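PDB 2DUL: tRNA (guanine(26)-N(2))-dimethyltransferase from Pyrococcus horikoshii, which probably catalyses transfer of two methyl groups from S-adenosyl-L-methionine to N2 of the guanine at position 26 of tRNA. Local coordinates for residues N29-L34 with Y222-F227; L86-V91 with G97-S102; A344-E347 with E351-R354. All coordinates share one frame; numbering follows the deposited sequence.

Interaction 1 of 3, residues N29-L34 with Y222-F227; sequences NPRMAL and YKDHYF
The Tyr-226 ring receives Met-32 obliquely: the sulfur SD lies 4.8 Å from the ring centroid, 31° off the ring normal, a Met-aromatic contact. Within the hairpin, CB of Lys-223 rests over one face of the same ring near its rim. The Arg-31 guanidinium and Asp-224 carboxylate planes are steeply inclined to each other. Asp-224 OD1 comes to the guanidinium edge, close to its plane, and accepts from Arg-31 NH2 at 2.7 Å on its syn side, in a fairly straight bond (155°). A bend at chi3 (67°) turns the guanidinium toward the acid. Asp-224 suits the hairpin tip, where it and His-225 both have positive phi, as in a type I′ turn. Leu-34 CD2 crosses the lysine chain, 3.9 Å from Lys-223 CE, so the apolar part of a long charged residue covers a buried leucine.

Asn-29 OD1 takes the backbone N of Arg-31 in an Asx turn in the segment leading to helix 33-46, and Asn-29 O holds Arg-36, a predicted S-adenosyl-L-methionine-binding residue. An exposed salt bridge made through a single bond is probably modest in strength, and sulfur, ring and methylene contacts share in joining this segment to the hairpin.

Interaction 2 of 3, residues L86-V91 with G97-S102; sequences LMKRNV and GELRES
Lys-88 and Glu-101 carry the ionic part of this surface contact. The ammonium NZ sits before the carboxylate at 3.1 Å from OE2 and the same from OE1, so the salt bridge is forked, though each hydrogen bond taken singly is weak. The lysine is long enough to bring its ammonium to the strand's acid; the bend at chi3 (-64°) turns its end back along the helix, where NZ also forms a salt bridge with Glu-85. The glutamate, extended beyond CG, meets the lysine chain at about a right angle. It too has a second partner: OE1 is also hydrogen-bonded to Tyr-84 OH.

The apolar part lies nearer the backbones. Leu-99 CD2 touches Lys-88 CB at 3.8 Å and stands 3.9 Å from Lys-88 O, while its side chain also packs on Ala-106 and Leu-108. Leucine thus packs between the helix and the sheet edge, its CD2 against CB and CG of the lysine. With an alanine here in place of Lys-88, Glu-101 would probably lose its cation across the contact, and Leu-99 CD2 would keep CB but lose the methylene beyond it.

Helix 81-94 links the adjacent parallel strands 73-78 and 113-118, as in the beta-alpha-beta crossovers of class I SAM-dependent methyltransferases, with strands 100-101 and 105-109 inserted on the way and extending the sheet at its edge.

Interaction 3 of 3, residues A344-E347 with E351-R354; sequences ALRE and EATR
Arg-346 reaches from the last turn of helix 338-347 to Ala-352, at the start of strand 352-355. This helix-to-strand turn belongs to a small C-terminal unit whose three-stranded antiparallel sheet and preceding helices follow an order consistent with a winged-helix fold.

With CG anti to the carbonyl carbon and the chain extended as far as NE, the arginine lies across the gap and presents the side of its guanidinium to the backbone. Two nitrogens grip one oxygen: NE is 2.9 Å from Ala-352 O, and NH2 is 2.7 Å from that same oxygen. Both donors lie in the carbonyl plane, with C=O...donor angles of 156°, whereas the oxygen is tilted somewhat from the guanidinium plane; the N-H...O angles are 133° and 135°, bent as expected when two donors share one acceptor. The carbonyl belongs to an outermost strand: Glu-351 and Thr-353 bond inward to Ser-365 and Lys-363, and the Ala-352 oxygen serves the helix instead. An arginine fits here because it is long and has several N-H groups.

Leu-345, one residue earlier, points its CB toward the strand. Its CD1 meets the Ala-352 methyl at 3.8 Å, and its side chain continues onto Thr-364, Phe-371 and Thr-374. An alanine is small enough to let helix and strand come this close, yet still offers CB to the leucine.

Thr-353 points its CB away from the helix, but its CG2 touches the guanidinium edge, 3.9 Å from NH2 of Arg-346. Its hydroxyl OG1 donates to the Arg-354 carbonyl and is also bonded to the backbone N of Leu-316.

A water completes the joint, accepting from Ala-352 N at 3.2 Å and, weakly, from Arg-346 NE.

Overall arrangement
Interactions 1 and 2 both reach the nine-stranded sheet, near its two ends: the 222-227 hairpin joins the outermost strand 213-223 to its neighbour, while 97-102 carries the other outermost strand. Their centres lie about 28 Å apart, and interaction 2 falls within the chain between the segments of interaction 1. Interaction 3 belongs to the C-terminal unit, about 29 Å from interaction 1 and about 54 Å from interaction 2, centre to centre. Interaction 1 is near the predicted S-adenosyl-L-methionine site: the Met-32 side chain is about 4 Å from that of Arg-36 and about 5 Å from that of Arg-61. The Lys-88 side chain is about 10 Å from that of Asp-78, another predicted cofactor-binding residue.

Interaction 1 of 3, residues N29-L34 with Y222-F227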
# COMPACT_ATOMS: atom_id res chain seq x y z
N ASN A 29 5.96 5.69 15.54
CA ASN A 29 6.93 6.19 14.58
C ASN A 29 6.36 7.42 13.88
O ASN A 29 5.46 7.30 13.05
CB ASN A 29 7.27 5.12 13.55
CG ASN A 29 8.35 5.55 12.59
OD1 ASN A 29 8.71 6.72 12.52
ND2 ASN A 29 8.87 4.60 11.82
N PRO A 30 6.86 8.61 14.22
CA PRO A 30 6.37 9.85 13.60
C PRO A 30 6.57 9.86 12.09
O PRO A 30 5.84 10.53 11.36
CB PRO A 30 7.18 10.94 14.31
CG PRO A 30 8.45 10.24 14.68
CD PRO A 30 7.96 8.90 15.16
N ARG A 31 7.56 9.10 11.62
CA ARG A 31 7.84 9.03 10.19
C ARG A 31 6.65 8.40 9.46
O ARG A 31 6.50 8.56 8.25
CB ARG A 31 9.11 8.22 9.93
CG ARG A 31 10.39 8.86 10.51
CD ARG A 31 11.61 7.98 10.27
NE ARG A 31 11.95 7.86 8.85
CZ ARG A 31 12.60 8.79 8.16
NH1 ARG A 31 12.99 9.92 8.76
NH2 ARG A 31 12.88 8.60 6.88
N MET A 32 5.80 7.69 10.21
CA MET A 32 4.63 7.03 9.63
C MET A 32 3.41 7.94 9.59
O MET A 32 2.32 7.50 9.21
CB MET A 32 4.30 5.76 10.42
CG MET A 32 5.28 4.63 10.20
SD MET A 32 5.24 3.99 8.51
CE MET A 32 4.50 2.39 8.79
N ALA A 33 3.59 9.20 9.97
CA ALA A 33 2.50 10.16 9.95
C ALA A 33 2.07 10.40 8.50
O ALA A 33 0.89 10.64 8.23
CB ALA A 33 2.94 11.47 10.59
N LEU A 34 3.03 10.35 7.58
CA LEU A 34 2.76 10.53 6.16
C LEU A 34 1.84 9.41 5.67
O LEU A 34 0.86 9.65 4.97
CB LEU A 34 4.06 10.51 5.35
CG LEU A 34 3.93 10.45 3.82
CD1 LEU A 34 3.23 11.70 3.33
CD2 LEU A 34 5.30 10.31 3.18
N TYR A 222 5.31 2.61 -3.28
CA TYR A 222 6.48 2.34 -2.47
C TYR A 222 6.95 3.67 -1.89
O TYR A 222 6.91 4.69 -2.57
CB TYR A 222 7.60 1.74 -3.32
CG TYR A 222 8.92 1.68 -2.59
CD1 TYR A 222 9.20 0.65 -1.69
CD2 TYR A 222 9.88 2.68 -2.76
CE1 TYR A 222 10.38 0.62 -0.97
CE2 TYR A 222 11.07 2.67 -2.04
CZ TYR A 222 11.31 1.64 -1.15
OH TYR A 222 12.48 1.62 -0.42
N LYS A 223 7.40 3.65 -0.64
CA LYS A 223 7.89 4.86 -0.00
C LYS A 223 8.78 4.56 1.19
O LYS A 223 8.36 3.89 2.14
CB LYS A 223 6.72 5.74 0.45
CG LYS A 223 7.14 7.11 1.00
CD LYS A 223 7.68 8.00 -0.11
CE LYS A 223 7.90 9.43 0.38
NZ LYS A 223 9.02 9.54 1.34
N ASP A 224 10.01 5.05 1.14
CA ASP A 224 10.97 4.88 2.21
C ASP A 224 10.97 3.50 2.85
O ASP A 224 10.72 3.34 4.04
CB ASP A 224 10.72 5.94 3.29
CG ASP A 224 11.94 6.17 4.18
OD1 ASP A 224 11.80 6.83 5.22
OD2 ASP A 224 13.03 5.68 3.82
N HIS A 225 11.26 2.49 2.03
CA HIS A 225 11.35 1.11 2.48
C HIS A 225 10.10 0.43 3.01
O HIS A 225 10.18 -0.48 3.83
CB HIS A 225 12.49 1.00 3.50
CG HIS A 225 13.81 1.44 2.96
ND1 HIS A 225 14.39 0.87 1.84
CD2 HIS A 225 14.66 2.42 3.36
CE1 HIS A 225 15.53 1.48 1.58
NE2 HIS A 225 15.72 2.42 2.49
N TYR A 226 8.93 0.88 2.56
CA TYR A 226 7.70 0.22 2.95
C TYR A 226 6.79 0.17 1.74
O TYR A 226 6.79 1.08 0.91
CB TYR A 226 7.04 0.91 4.17
CG TYR A 226 6.29 2.20 3.93
CD1 TYR A 226 5.07 2.21 3.25
CD2 TYR A 226 6.76 3.41 4.47
CE1 TYR A 226 4.33 3.39 3.11
CE2 TYR A 226 6.03 4.59 4.34
CZ TYR A 226 4.81 4.58 3.66
OH TYR A 226 4.07 5.74 3.54
N PHE A 227 6.04 -0.92 1.62
CA PHE A 227 5.14 -1.12 0.50
C PHE A 227 3.71 -0.98 0.98
O PHE A 227 3.34 -1.51 2.03
CB PHE A 227 5.38 -2.50 -0.10
CG PHE A 227 6.82 -2.74 -0.50
CD1 PHE A 227 7.80 -2.95 0.47
CD2 PHE A 227 7.19 -2.73 -1.84
CE1 PHE A 227 9.13 -3.14 0.11
CE2 PHE A 227 8.52 -2.92 -2.21
CZ PHE A 227 9.49 -3.13 -1.24

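Interaction 2 of 3, residues L86-V91 with G97-S102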
# COMPACT_ATOMS: atom_id res chain seq x y z
N LEU A 86 -2.86 2.11 26.88
CA LEU A 86 -2.52 3.39 26.29
C LEU A 86 -3.56 3.83 25.26
O LEU A 86 -3.85 5.02 25.12
CB LEU A 86 -1.14 3.32 25.63
CG LEU A 86 -0.62 4.64 25.05
CD1 LEU A 86 -0.68 5.73 26.11
CD2 LEU A 86 0.81 4.45 24.56
N MET A 87 -4.14 2.86 24.55
CA MET A 87 -5.16 3.17 23.57
C MET A 87 -6.38 3.79 24.25
O MET A 87 -6.92 4.79 23.79
CB MET A 87 -5.55 1.89 22.81
CG MET A 87 -4.50 1.46 21.78
SD MET A 87 -4.64 -0.26 21.21
CE MET A 87 -6.15 -0.21 20.36
N LYS A 88 -6.80 3.21 25.37
CA LYS A 88 -7.94 3.75 26.11
C LYS A 88 -7.67 5.19 26.57
O LYS A 88 -8.54 6.06 26.47
CB LYS A 88 -8.25 2.87 27.33
CG LYS A 88 -8.81 1.49 27.00
CD LYS A 88 -9.20 0.72 28.27
CE LYS A 88 -8.00 0.43 29.16
NZ LYS A 88 -8.38 -0.28 30.42
N ARG A 89 -6.46 5.44 27.06
CA ARG A 89 -6.10 6.77 27.52
C ARG A 89 -6.11 7.78 26.37
O ARG A 89 -6.67 8.87 26.49
CB ARG A 89 -4.71 6.75 28.16
CG ARG A 89 -4.57 5.78 29.31
CD ARG A 89 -3.25 5.98 30.03
NE ARG A 89 -3.10 7.35 30.51
CZ ARG A 89 -2.13 7.76 31.31
NH1 ARG A 89 -2.08 9.03 31.70
NH2 ARG A 89 -1.21 6.90 31.74
N ASN A 90 -5.49 7.42 25.25
CA ASN A 90 -5.43 8.33 24.12
C ASN A 90 -6.79 8.61 23.52
O ASN A 90 -7.05 9.72 23.06
CB ASN A 90 -4.46 7.81 23.06
CG ASN A 90 -3.02 7.91 23.51
OD1 ASN A 90 -2.67 8.80 24.29
ND2 ASN A 90 -2.17 7.01 23.02
N VAL A 91 -7.67 7.62 23.51
CA VAL A 91 -9.00 7.83 22.96
C VAL A 91 -9.74 8.86 23.82
O VAL A 91 -10.37 9.78 23.30
CB VAL A 91 -9.81 6.51 22.90
CG1 VAL A 91 -11.29 6.81 22.65
CG2 VAL A 91 -9.27 5.64 21.78
N GLY A 97 -17.17 11.60 26.97
CA GLY A 97 -18.12 10.52 27.13
C GLY A 97 -17.66 9.42 28.06
O GLY A 97 -16.62 9.51 28.71
N GLU A 98 -18.45 8.35 28.11
CA GLU A 98 -18.13 7.22 28.98
C GLU A 98 -17.57 6.04 28.19
O GLU A 98 -18.28 5.41 27.40
CB GLU A 98 -19.38 6.78 29.74
CG GLU A 98 -19.13 5.75 30.83
CD GLU A 98 -18.30 6.30 31.98
OE1 GLU A 98 -17.95 5.52 32.89
OE2 GLU A 98 -18.01 7.52 31.98
N LEU A 99 -16.29 5.76 28.38
CA LEU A 99 -15.65 4.62 27.71
C LEU A 99 -15.97 3.41 28.59
O LEU A 99 -15.27 3.13 29.56
CB LEU A 99 -14.14 4.83 27.63
CG LEU A 99 -13.32 3.78 26.88
CD1 LEU A 99 -13.69 3.79 25.40
CD2 LEU A 99 -11.83 4.08 27.04
N ARG A 100 -17.05 2.70 28.24
CA ARG A 100 -17.48 1.54 29.01
C ARG A 100 -16.64 0.31 28.70
O ARG A 100 -16.59 -0.16 27.56
CB ARG A 100 -18.96 1.26 28.71
CG ARG A 100 -19.57 0.20 29.61
CD ARG A 100 -21.06 0.03 29.32
NE ARG A 100 -21.67 -0.92 30.25
CZ ARG A 100 -21.40 -2.21 30.29
NH1 ARG A 100 -22.00 -2.99 31.17
NH2 ARG A 100 -20.53 -2.74 29.43
N GLU A 101 -15.98 -0.22 29.73
CA GLU A 101 -15.11 -1.38 29.57
C GLU A 101 -15.60 -2.66 30.23
O GLU A 101 -16.14 -2.64 31.33
CB GLU A 101 -13.71 -1.07 30.10
CG GLU A 101 -12.69 -2.17 29.80
CD GLU A 101 -11.34 -1.90 30.43
OE1 GLU A 101 -10.37 -2.61 30.08
OE2 GLU A 101 -11.24 -0.99 31.28
N SER A 102 -15.39 -3.78 29.55
CA SER A 102 -15.77 -5.09 30.06
C SER A 102 -15.02 -6.21 29.33
O SER A 102 -15.20 -6.41 28.12
CB SER A 102 -17.28 -5.29 29.92
OG SER A 102 -17.71 -5.06 28.59

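Interaction 3 of 3, residues A344-E347 with E351-R354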
# COMPACT_ATOMS: atom_id res chain seq x y z
N ALA A 344 12.67 14.38 -24.80
CA ALA A 344 12.96 13.76 -26.09
C ALA A 344 11.93 12.69 -26.46
O ALA A 344 11.49 12.61 -27.61
CB ALA A 344 14.36 13.16 -26.07
N LEU A 345 11.55 11.87 -25.49
CA LEU A 345 10.57 10.81 -25.74
C LEU A 345 9.21 11.40 -26.13
O LEU A 345 8.56 10.92 -27.06
CB LEU A 345 10.42 9.93 -24.50
CG LEU A 345 11.59 8.97 -24.24
CD1 LEU A 345 11.45 8.31 -22.88
CD2 LEU A 345 11.63 7.92 -25.35
N ARG A 346 8.79 12.42 -25.40
CA ARG A 346 7.51 13.07 -25.67
C ARG A 346 7.53 13.72 -27.05
O ARG A 346 6.52 13.71 -27.76
CB ARG A 346 7.21 14.12 -24.59
CG ARG A 346 6.90 13.50 -23.23
CD ARG A 346 6.71 14.56 -22.15
NE ARG A 346 6.35 13.95 -20.88
CZ ARG A 346 6.23 14.61 -19.73
NH1 ARG A 346 6.45 15.92 -19.69
NH2 ARG A 346 5.90 13.96 -18.62
N GLU A 347 8.68 14.27 -27.45
CA GLU A 347 8.79 14.89 -28.76
C GLU A 347 8.66 13.85 -29.87
O GLU A 347 8.22 14.17 -30.98
CB GLU A 347 10.13 15.63 -28.90
CG GLU A 347 10.11 17.04 -28.33
CD GLU A 347 11.39 17.81 -28.62
OE1 GLU A 347 11.87 17.77 -29.77
OE2 GLU A 347 11.91 18.46 -27.69
N GLU A 351 4.59 8.51 -24.52
CA GLU A 351 4.23 8.95 -23.18
C GLU A 351 5.47 8.65 -22.33
O GLU A 351 6.08 7.60 -22.49
CB GLU A 351 3.05 8.16 -22.66
CG GLU A 351 1.75 8.42 -23.40
CD GLU A 351 0.76 7.29 -23.21
OE1 GLU A 351 0.97 6.22 -23.82
OE2 GLU A 351 -0.23 7.47 -22.46
N ALA A 352 5.83 9.58 -21.46
CA ALA A 352 6.99 9.39 -20.60
C ALA A 352 6.88 10.28 -19.37
O ALA A 352 6.61 11.47 -19.49
CB ALA A 352 8.26 9.72 -21.37
N THR A 353 7.09 9.69 -18.20
CA THR A 353 7.02 10.43 -16.95
C THR A 353 8.05 9.89 -15.97
O THR A 353 8.64 8.83 -16.19
CB THR A 353 5.65 10.28 -16.25
OG1 THR A 353 5.52 8.94 -15.75
CG2 THR A 353 4.51 10.57 -17.22
N ARG A 354 8.26 10.63 -14.89
CA ARG A 354 9.17 10.20 -13.84
C ARG A 354 8.32 9.22 -13.02
O ARG A 354 7.11 9.13 -13.24
CB ARG A 354 9.58 11.38 -12.96
CG ARG A 354 10.48 12.40 -13.65
CD ARG A 354 10.55 13.69 -12.83
NE ARG A 354 11.41 14.70 -13.46
CZ ARG A 354 12.73 14.70 -13.39
NH1 ARG A 354 13.43 15.65 -14.00
NH2 ARG A 354 13.37 13.75 -12.71
O HOH W 1 3.74 12.01 -21.48